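Local coordinates for protein reducing-end xylose-releasing exo-oligoxylanase Rex8A (Paenibacillus barcinonensis, PDB 6SUD) that hydrolyses xylooligosaccharides from their reducing ends, releasing xylose and so contributing to the breakdown of xylan, at residues W36-Y41 / T351-G356; A30-T35 / A372-Y377; T46-P51 / D362-F367. The protein carries 1 engineered substitution. All coordinates share one frame; numbering follows the deposited sequence. Where two conformers were deposited one is given.

Contact 1 of 3, residues W36-Y41 / T351-G356. With EDO (1,2-ethanediol), chain C.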
loop_
_atom_site.group_PDB
_atom_site.type_symbol
_atom_site.label_atom_id
_atom_site.label_comp_id
_atom_site.label_asym_id
_atom_site.label_seq_id
_atom_site.Cartn_x
_atom_site.Cartn_y
_atom_site.Cartn_z
ATOM N N TRP A 36 15.672 7.079 -0.783
ATOM C CA TRP A 36 15.373 6.972 -2.232
ATOM C C TRP A 36 16.591 6.427 -2.982
ATOM O O TRP A 36 16.447 5.464 -3.721
ATOM C CB TRP A 36 14.943 8.317 -2.825
ATOM C CG TRP A 36 14.910 8.268 -4.322
ATOM C CD1 TRP A 36 15.948 8.574 -5.155
ATOM C CD2 TRP A 36 13.849 7.783 -5.176
ATOM N NE1 TRP A 36 15.603 8.347 -6.457
ATOM C CE2 TRP A 36 14.330 7.849 -6.503
ATOM C CE3 TRP A 36 12.559 7.285 -4.965
ATOM C CZ2 TRP A 36 13.561 7.473 -7.601
ATOM C CZ3 TRP A 36 11.795 6.924 -6.052
ATOM C CH2 TRP A 36 12.288 7.017 -7.351
ATOM N N ASN A 37 17.743 7.082 -2.829
ATOM C CA ASN A 37 18.992 6.742 -3.562
ATOM C C ASN A 37 19.376 5.277 -3.324
ATOM O O ASN A 37 19.774 4.605 -4.301
ATOM C CB ASN A 37 20.116 7.684 -3.141
ATOM C CG ASN A 37 19.853 9.077 -3.663
ATOM O OD1 ASN A 37 19.316 9.226 -4.756
ATOM N ND2 ASN A 37 20.209 10.097 -2.898
ATOM N N ASP A 38 19.321 4.815 -2.073
ATOM C CA ASP A 38 19.725 3.432 -1.711
ATOM C C ASP A 38 18.754 2.418 -2.322
ATOM O O ASP A 38 19.224 1.417 -2.868
ATOM C CB ASP A 38 19.841 3.248 -0.197
ATOM C CG ASP A 38 21.018 3.978 0.423
ATOM O OD1 ASP A 38 21.888 4.445 -0.335
ATOM O OD2 ASP A 38 21.055 4.087 1.667
ATOM N N LEU A 39 17.453 2.655 -2.237
ATOM C CA LEU A 39 16.453 1.679 -2.741
ATOM C C LEU A 39 16.463 1.573 -4.266
ATOM O O LEU A 39 16.333 0.453 -4.780
ATOM C CB LEU A 39 15.070 2.117 -2.270
ATOM C CG LEU A 39 14.568 1.465 -0.995
ATOM C CD1 LEU A 39 13.049 1.439 -1.053
ATOM C CD2 LEU A 39 15.145 0.060 -0.820
ATOM N N PHE A 40 16.574 2.693 -4.972
ATOM C CA PHE A 40 16.541 2.697 -6.456
ATOM C C PHE A 40 17.935 2.627 -7.095
ATOM O O PHE A 40 18.012 2.125 -8.231
ATOM C CB PHE A 40 15.769 3.909 -6.968
ATOM C CG PHE A 40 14.290 3.776 -6.714
ATOM C CD1 PHE A 40 13.788 3.834 -5.425
ATOM C CD2 PHE A 40 13.429 3.441 -7.732
ATOM C CE1 PHE A 40 12.443 3.612 -5.163
ATOM C CE2 PHE A 40 12.074 3.252 -7.477
ATOM C CZ PHE A 40 11.586 3.359 -6.196
ATOM N N TYR A 41 18.988 3.130 -6.454
ATOM C CA TYR A 41 20.335 3.201 -7.086
ATOM C C TYR A 41 21.441 2.695 -6.162
ATOM O O TYR A 41 22.644 2.957 -6.442
ATOM C CB TYR A 41 20.603 4.641 -7.507
ATOM C CG TYR A 41 19.681 5.059 -8.616
ATOM C CD1 TYR A 41 19.747 4.402 -9.827
ATOM C CD2 TYR A 41 18.701 6.023 -8.446
ATOM C CE1 TYR A 41 18.893 4.708 -10.871
ATOM C CE2 TYR A 41 17.826 6.334 -9.479
ATOM C CZ TYR A 41 17.933 5.685 -10.699
ATOM O OH TYR A 41 17.138 5.995 -11.766
ATOM N N THR A 351 16.523 3.081 12.692
ATOM C CA THR A 351 16.501 1.775 11.980
ATOM C C THR A 351 16.936 1.996 10.531
ATOM O O THR A 351 16.368 2.849 9.856
ATOM C CB THR A 351 15.115 1.121 12.079
ATOM O OG1 THR A 351 14.812 0.893 13.458
ATOM C CG2 THR A 351 15.013 -0.183 11.314
ATOM N N PRO A 352 17.949 1.258 10.018
ATOM C CA PRO A 352 18.344 1.355 8.617
ATOM C C PRO A 352 17.498 0.448 7.710
ATOM O O PRO A 352 16.792 -0.430 8.190
ATOM C CB PRO A 352 19.808 0.897 8.663
ATOM C CG PRO A 352 19.804 -0.181 9.731
ATOM C CD PRO A 352 18.780 0.283 10.749
ATOM N N LEU A 353 17.582 0.684 6.404
ATOM C CA LEU A 353 16.987 -0.209 5.381
ATOM C C LEU A 353 17.464 -1.640 5.632
ATOM O O LEU A 353 18.635 -1.840 6.035
ATOM C CB LEU A 353 17.417 0.256 3.993
ATOM C CG LEU A 353 16.683 1.480 3.462
ATOM C CD1 LEU A 353 17.408 2.039 2.246
ATOM C CD2 LEU A 353 15.233 1.149 3.135
ATOM N N ARG A 354 16.608 -2.614 5.359
ATOM C CA ARG A 354 17.026 -4.032 5.388
ATOM C C ARG A 354 17.935 -4.314 4.186
ATOM O O ARG A 354 17.740 -3.681 3.127
ATOM C CB ARG A 354 15.805 -4.945 5.412
ATOM C CG ARG A 354 16.163 -6.397 5.658
ATOM C CD ARG A 354 14.946 -7.217 5.999
ATOM N NE ARG A 354 15.346 -8.583 6.276
ATOM C CZ ARG A 354 14.510 -9.590 6.491
ATOM N NH1 ARG A 354 13.201 -9.397 6.461
ATOM N NH2 ARG A 354 14.992 -10.798 6.732
ATOM N N GLN A 355 18.884 -5.240 4.348
ATOM C CA GLN A 355 19.725 -5.764 3.237
ATOM C C GLN A 355 19.533 -7.276 3.081
ATOM O O GLN A 355 18.977 -7.910 3.989
ATOM C CB GLN A 355 21.197 -5.414 3.468
ATOM C CG GLN A 355 21.435 -3.917 3.595
ATOM C CD GLN A 355 22.884 -3.537 3.426
ATOM O OE1 GLN A 355 23.676 -4.265 2.832
ATOM N NE2 GLN A 355 23.239 -2.372 3.940
ATOM N N GLY A 356 19.976 -7.807 1.940
ATOM C CA GLY A 356 19.988 -9.250 1.641
ATOM C C GLY A 356 18.661 -9.729 1.081
ATOM O O GLY A 356 17.806 -8.881 0.777
HETATM C C1 EDO C . 16.261 10.369 -10.481
HETATM O O1 EDO C . 17.185 9.533 -11.162
HETATM C C2 EDO C . 15.996 9.787 -9.209
HETATM O O2 EDO C . 17.206 9.572 -8.513
#

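Contact 2 of 3, residues A30-T35 / A372-Y377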
loop_
_atom_site.group_PDB
_atom_site.type_symbol
_atom_site.label_atom_id
_atom_site.label_comp_id
_atom_site.label_asym_id
_atom_site.label_seq_id
_atom_site.Cartn_x
_atom_site.Cartn_y
_atom_site.Cartn_z
ATOM N N ALA A 30 17.432 15.214 3.807
ATOM C CA ALA A 30 18.626 14.456 3.366
ATOM C C ALA A 30 18.411 12.952 3.599
ATOM O O ALA A 30 18.837 12.147 2.738
ATOM C CB ALA A 30 19.866 14.950 4.066
ATOM N N ARG A 31 17.782 12.594 4.721
ATOM C CA ARG A 31 17.511 11.181 5.099
ATOM C C ARG A 31 16.527 10.592 4.082
ATOM O O ARG A 31 16.745 9.451 3.652
ATOM C CB ARG A 31 16.987 11.083 6.535
ATOM C CG ARG A 31 16.719 9.662 7.009
ATOM C CD ARG A 31 17.967 8.800 7.119
ATOM N NE ARG A 31 17.584 7.469 7.585
ATOM C CZ ARG A 31 17.356 7.147 8.857
ATOM N NH1 ARG A 31 16.994 5.911 9.160
ATOM N NH2 ARG A 31 17.478 8.056 9.821
ATOM N N LEU A 32 15.511 11.370 3.700
ATOM C CA LEU A 32 14.476 10.903 2.752
ATOM C C LEU A 32 15.146 10.712 1.391
ATOM O O LEU A 32 14.992 9.638 0.788
ATOM C CB LEU A 32 13.323 11.905 2.660
ATOM C CG LEU A 32 12.266 11.501 1.633
ATOM C CD1 LEU A 32 11.731 10.108 1.935
ATOM C CD2 LEU A 32 11.132 12.495 1.558
ATOM N N GLU A 33 15.924 11.701 0.961
ATOM C CA GLU A 33 16.635 11.630 -0.334
ATOM C C GLU A 33 17.565 10.414 -0.340
ATOM O O GLU A 33 17.616 9.756 -1.374
ATOM C CB GLU A 33 17.356 12.946 -0.604
ATOM C CG GLU A 33 18.546 12.802 -1.528
ATOM C CD GLU A 33 18.168 12.413 -2.945
ATOM O OE1 GLU A 33 19.069 12.304 -3.794
ATOM O OE2 GLU A 33 16.971 12.215 -3.202
ATOM N N GLN A 34 18.279 10.147 0.758
ATOM C CA GLN A 34 19.241 9.018 0.811
ATOM C C GLN A 34 18.487 7.688 0.825
ATOM O O GLN A 34 19.019 6.698 0.266
ATOM C CB GLN A 34 20.177 9.075 2.016
ATOM C CG GLN A 34 21.338 8.105 1.857
ATOM C CD GLN A 34 21.938 8.156 0.470
ATOM O OE1 GLN A 34 21.887 7.187 -0.282
ATOM N NE2 GLN A 34 22.490 9.301 0.096
ATOM N N THR A 35 17.282 7.643 1.397
ATOM C CA THR A 35 16.511 6.376 1.388
ATOM C C THR A 35 16.154 6.065 -0.067
ATOM O O THR A 35 16.360 4.919 -0.518
ATOM C CB THR A 35 15.268 6.445 2.279
ATOM O OG1 THR A 35 15.684 6.817 3.592
ATOM C CG2 THR A 35 14.510 5.135 2.276
ATOM N N ALA A 372 5.877 9.351 4.942
ATOM C CA ALA A 372 4.729 9.774 5.782
ATOM C C ALA A 372 5.213 10.556 7.002
ATOM O O ALA A 372 4.652 11.626 7.287
ATOM C CB ALA A 372 3.905 8.577 6.194
ATOM N N LEU A 373 6.231 10.060 7.700
ATOM C CA LEU A 373 6.665 10.671 8.978
ATOM C C LEU A 373 7.381 12.001 8.700
ATOM O O LEU A 373 7.428 12.843 9.616
ATOM C CB LEU A 373 7.546 9.682 9.748
ATOM C CG LEU A 373 6.834 8.461 10.347
ATOM C CD1 LEU A 373 7.803 7.627 11.173
ATOM C CD2 LEU A 373 5.645 8.850 11.202
ATOM N N SER A 374 7.861 12.218 7.477
ATOM C CA SER A 374 8.537 13.477 7.064
ATOM C C SER A 374 7.516 14.469 6.482
ATOM O O SER A 374 7.909 15.606 6.166
ATOM C CB SER A 374 9.690 13.201 6.126
ATOM O OG SER A 374 9.252 12.677 4.890
ATOM N N GLY A 375 6.247 14.059 6.368
ATOM C CA GLY A 375 5.149 14.888 5.832
ATOM C C GLY A 375 5.190 14.989 4.314
ATOM O O GLY A 375 4.729 16.021 3.783
ATOM N N ASN A 376 5.674 13.949 3.633
ATOM C CA ASN A 376 5.880 13.942 2.159
ATOM C C ASN A 376 5.000 12.881 1.475
ATOM O O ASN A 376 5.198 12.634 0.273
ATOM C CB ASN A 376 7.362 13.777 1.831
ATOM C CG ASN A 376 8.120 15.038 2.185
ATOM O OD1 ASN A 376 7.769 16.114 1.707
ATOM N ND2 ASN A 376 9.130 14.931 3.041
ATOM N N TYR A 377 4.068 12.246 2.186
ATOM C CA TYR A 377 3.099 11.311 1.552
ATOM C C TYR A 377 1.817 12.107 1.354
ATOM O O TYR A 377 1.010 12.167 2.304
ATOM C CB TYR A 377 2.878 10.054 2.392
ATOM C CG TYR A 377 2.429 8.823 1.642
ATOM C CD1 TYR A 377 1.733 8.894 0.445
ATOM C CD2 TYR A 377 2.625 7.569 2.198
ATOM C CE1 TYR A 377 1.282 7.753 -0.198
ATOM C CE2 TYR A 377 2.173 6.419 1.572
ATOM C CZ TYR A 377 1.508 6.507 0.360
ATOM O OH TYR A 377 1.063 5.384 -0.274
#

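Contact 3 of 3, residues T46-P51 / D362-F367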
loop_
_atom_site.group_PDB
_atom_site.type_symbol
_atom_site.label_atom_id
_atom_site.label_comp_id
_atom_site.label_asym_id
_atom_site.label_seq_id
_atom_site.Cartn_x
_atom_site.Cartn_y
_atom_site.Cartn_z
ATOM N N THR A 46 21.013 -3.986 -1.334
ATOM C CA THR A 46 20.104 -2.945 -0.795
ATOM C C THR A 46 19.036 -2.577 -1.829
ATOM O O THR A 46 17.862 -2.498 -1.443
ATOM C CB THR A 46 20.866 -1.671 -0.428
ATOM O OG1 THR A 46 21.970 -1.994 0.426
ATOM C CG2 THR A 46 19.972 -0.648 0.238
ATOM N N ARG A 47 19.423 -2.323 -3.078
ATOM C CA ARG A 47 18.471 -1.779 -4.088
ATOM C C ARG A 47 17.374 -2.796 -4.381
ATOM O O ARG A 47 17.622 -4.005 -4.272
ATOM C CB ARG A 47 19.120 -1.435 -5.429
ATOM C CG ARG A 47 19.413 -2.641 -6.309
ATOM C CD ARG A 47 20.349 -2.243 -7.418
ATOM N NE ARG A 47 19.683 -1.332 -8.329
ATOM C CZ ARG A 47 20.286 -0.500 -9.166
ATOM N NH1 ARG A 47 19.560 0.280 -9.944
ATOM N NH2 ARG A 47 21.604 -0.425 -9.219
ATOM N N ILE A 48 16.203 -2.307 -4.771
ATOM C CA ILE A 48 15.079 -3.181 -5.211
ATOM C C ILE A 48 14.603 -2.759 -6.601
ATOM O O ILE A 48 13.721 -3.455 -7.127
ATOM C CB ILE A 48 13.944 -3.169 -4.174
ATOM C CG1 ILE A 48 13.347 -1.774 -3.996
ATOM C CG2 ILE A 48 14.424 -3.764 -2.858
ATOM C CD1 ILE A 48 12.152 -1.726 -3.073
ATOM N N TYR A 49 15.199 -1.717 -7.180
ATOM C CA TYR A 49 14.845 -1.172 -8.515
ATOM C C TYR A 49 15.956 -1.474 -9.524
ATOM O O TYR A 49 17.144 -1.339 -9.185
ATOM C CB TYR A 49 14.567 0.326 -8.433
ATOM C CG TYR A 49 14.421 0.993 -9.780
ATOM C CD1 TYR A 49 13.270 0.852 -10.539
ATOM C CD2 TYR A 49 15.447 1.766 -10.302
ATOM C CE1 TYR A 49 13.131 1.486 -11.764
ATOM C CE2 TYR A 49 15.328 2.389 -11.529
ATOM C CZ TYR A 49 14.171 2.249 -12.268
ATOM O OH TYR A 49 14.088 2.879 -13.480
ATOM N N TYR A 50 15.553 -1.881 -10.731
ATOM C CA TYR A 50 16.449 -2.325 -11.832
ATOM C C TYR A 50 15.966 -1.764 -13.162
ATOM O O TYR A 50 14.886 -2.131 -13.638
ATOM C CB TYR A 50 16.531 -3.848 -11.873
ATOM C CG TYR A 50 17.099 -4.429 -10.606
ATOM C CD1 TYR A 50 16.278 -4.693 -9.520
ATOM C CD2 TYR A 50 18.464 -4.615 -10.448
ATOM C CE1 TYR A 50 16.786 -5.186 -8.331
ATOM C CE2 TYR A 50 18.987 -5.124 -9.269
ATOM C CZ TYR A 50 18.143 -5.418 -8.213
ATOM O OH TYR A 50 18.633 -5.908 -7.041
ATOM N N PRO A 51 16.768 -0.874 -13.797
ATOM C CA PRO A 51 16.440 -0.347 -15.112
ATOM C C PRO A 51 16.504 -1.445 -16.173
ATOM O O PRO A 51 17.291 -2.348 -16.018
ATOM C CB PRO A 51 17.512 0.706 -15.447
ATOM C CG PRO A 51 18.402 0.800 -14.232
ATOM C CD PRO A 51 18.012 -0.292 -13.255
ATOM N N ASP A 362 10.088 -5.403 3.396
ATOM C CA ASP A 362 10.480 -4.508 4.515
ATOM C C ASP A 362 10.752 -3.099 3.974
ATOM O O ASP A 362 10.317 -2.121 4.579
ATOM C CB ASP A 362 11.737 -5.030 5.212
ATOM C CG ASP A 362 11.551 -6.382 5.873
ATOM O OD1 ASP A 362 11.758 -7.398 5.196
ATOM O OD2 ASP A 362 11.188 -6.407 7.066
ATOM N N ASN A 363 11.532 -3.016 2.893
ATOM C CA ASN A 363 12.068 -1.735 2.362
ATOM C C ASN A 363 10.951 -0.931 1.684
ATOM O O ASN A 363 11.006 0.314 1.741
ATOM C CB ASN A 363 13.256 -2.000 1.442
ATOM C CG ASN A 363 14.495 -2.358 2.237
ATOM O OD1 ASN A 363 14.457 -2.390 3.466
ATOM N ND2 ASN A 363 15.600 -2.595 1.553
ATOM N N CYS A 364 9.963 -1.591 1.083
ATOM C CA CYS A 364 8.773 -0.887 0.525
ATOM C C CYS A 364 8.029 -0.185 1.673
ATOM O O CYS A 364 7.821 1.054 1.595
ATOM C CB CYS A 364 7.864 -1.834 -0.249
ATOM S SG CYS A 364 8.585 -2.405 -1.816
ATOM N N LEU A 365 7.684 -0.935 2.724
ATOM C CA LEU A 365 6.923 -0.406 3.888
ATOM C C LEU A 365 7.760 0.683 4.578
ATOM O O LEU A 365 7.175 1.733 4.935
ATOM C CB LEU A 365 6.603 -1.545 4.860
ATOM C CG LEU A 365 5.323 -2.339 4.590
ATOM C CD1 LEU A 365 5.152 -2.668 3.119
ATOM C CD2 LEU A 365 5.296 -3.598 5.432
ATOM N N TYR A 366 9.064 0.447 4.738
ATOM C CA TYR A 366 10.050 1.428 5.278
ATOM C C TYR A 366 9.920 2.753 4.518
ATOM O O TYR A 366 9.725 3.814 5.153
ATOM C CB TYR A 366 11.479 0.885 5.167
ATOM C CG TYR A 366 12.579 1.710 5.798
ATOM C CD1 TYR A 366 13.136 2.800 5.147
ATOM C CD2 TYR A 366 13.094 1.374 7.036
ATOM C CE1 TYR A 366 14.160 3.544 5.711
ATOM C CE2 TYR A 366 14.120 2.100 7.615
ATOM C CZ TYR A 366 14.661 3.188 6.951
ATOM O OH TYR A 366 15.680 3.904 7.510
ATOM N N PHE A 367 10.011 2.719 3.195
ATOM C CA PHE A 367 10.012 3.967 2.391
ATOM C C PHE A 367 8.705 4.738 2.576
ATOM O O PHE A 367 8.740 5.980 2.723
ATOM C CB PHE A 367 10.273 3.708 0.912
ATOM C CG PHE A 367 10.480 5.008 0.188
ATOM C CD1 PHE A 367 11.696 5.656 0.245
ATOM C CD2 PHE A 367 9.437 5.629 -0.465
ATOM C CE1 PHE A 367 11.883 6.883 -0.371
ATOM C CE2 PHE A 367 9.633 6.842 -1.109
ATOM C CZ PHE A 367 10.855 7.463 -1.058
#

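Contact 1 of 3, residues W36-Y41 / T351-G356
A single side chain of a loop, Leu353, meets helix 25-41 with its two methyls on two consecutive residues, one of them acidic. The loop leads into helix 359-373, the last helix of the chain, in the (alpha/alpha)6 barrel fold expected of glycoside hydrolase family 8. CD1 of Leu353 lies 3.7 Å from CB of Asp38, using the aliphatic root of that side chain and not its carboxylate. CD2 of Leu353 instead meets CD2 of Leu39 at 4.1 Å, the two leucines running aslant to each other. With chi1 at -77°, Leu353 holds CG anti to its carbonyl carbon, and the fork projects onto the helix. The contact is thus a worked example of apolar loop-to-helix packing, and Asn363 and Phe367 of helix 359-373 touch Leu39 as well.

Trp36 faces away from the loop. Its indole overlaps the rim of the Phe40 ring, with Phe40 CD1 3.6 Å above the indole plane, and makes a cation-pi contact with Lys84. An alanine in place of Trp36 would probably open a gap beside Phe40 and leave Lys84 without its aromatic partner. At the indole edge, Trp36 NE1 donates to O2 of a 1,2-ethanediol, probably from the crystallisation liquor, at 2.9 Å, with an N-H...O angle of 157°.

Contact 2 of 3, residues A30-T35 / A372-Y377
Leu32 presents one methyl, CD2, to a pair of polar side chains that are already bonded to each other. That methyl lies 3.5 Å from ND2 of Asn376 and 3.8 Å from OG of Ser374, while CB and CG of Asn376 follow at 4.0 Å from it. Leu32 reaches them with CG anti to the backbone N (chi1 177°), which carries the branch out from helix 25-41 toward the end of helix 359-373.

Beneath the methyl, ND2 of Asn376 donates to OG of Ser374 over 2.9 Å, at an N-H...O angle of 149° and with the oxygen tilted out of the amide plane. The serine hydroxyl turns back as well, with Met370 O as its main partner in the last turn of its helix and Leu371 O also within bonding range.

The next layer is the chain reversal that brings these two side chains together. Gly375 leaves the helix with positive phi in a Schellman motif, its N bonded to Ala372 O at 3.1 Å, so that Asn376 folds back beside Ser374. On the facing helix, Thr35 OG1 is bonded to Arg31 O. Leu32 is also touched by Met370 of helix 359-373 and by Met82 of a loop.

Chemically, the helix-to-helix-end junction rests on dispersion and shape: Ser374 OG and Asn376 ND2 find hydrogen bonds within their own helix end, and the leucine methyl packs against that bonded pair without bonding to it.

Contact 3 of 3, residues T46-P51 / D362-F367
Ile48 and Asn363 bury the greatest areas here, joining the approach to a beta-hairpin (strands 49-52 and 56-59) to helix 359-373 of the (alpha/alpha)6 barrel typical of this family, with Cys364 as the third partner. The closest apolar touch is between Ile48 CD1 and Cys364 SG, 3.8 Å apart. Ile48 places CG1 between its backbone N and carbonyl carbon (chi1 62°), and the extended second torsion then pushes CD1 out to the sulfur. The backbone of Ile48 is hydrogen-bonded to Leu39 of helix 25-41 and to Leu60.

Asn363 offers the other large surface, yet its amide is committed to a different neighbour. ND2 of Asn363 lies 3.8 Å from Thr46 O, too long to bond, and donates instead to the backbone oxygen of Arg354. Its flat group therefore packs beside the 46-51 segment while tying the helix to the preceding loop. Thr46, for its part, spends its hydroxyl on Asp43.

The contact lies close to the catalytic centre: the side chain of Cys364 is about 6 Å from that of Glu70, the probable proton donor, and about 8 Å from a bound xylose. It thus illustrates how near to an active site plain scaffold packing can come.

Just before Ile48, Arg47 turns its guanidinium back to the strand. Arg47 NE donates to Tyr49 O at 2.7 Å, in the guanidinium plane and nearly in line with the carbonyl, at a C=O...N angle of 173°.

Contacts 1 and 2 share helix 25-41, and contacts 2 and 3 share helix 359-373, so that the three tie neighbouring elements from both ends of the chain. Contacts 2 and 3 are buried, whereas contact 1 is only partly so and lies furthest from the centre of the chain. Each is carried by aliphatic groups, but against different partners: a leucine and an acidic side chain's root in contact 1, a hydrogen-bonded polar pair in contact 2, a sulfur and an asparagine amide in contact 3. Contact 3 alone lies near the catalytic residues. Bonds between the contacts knit them together: Tyr366 OH probably bonds Thr351 O and Arg31 NH1.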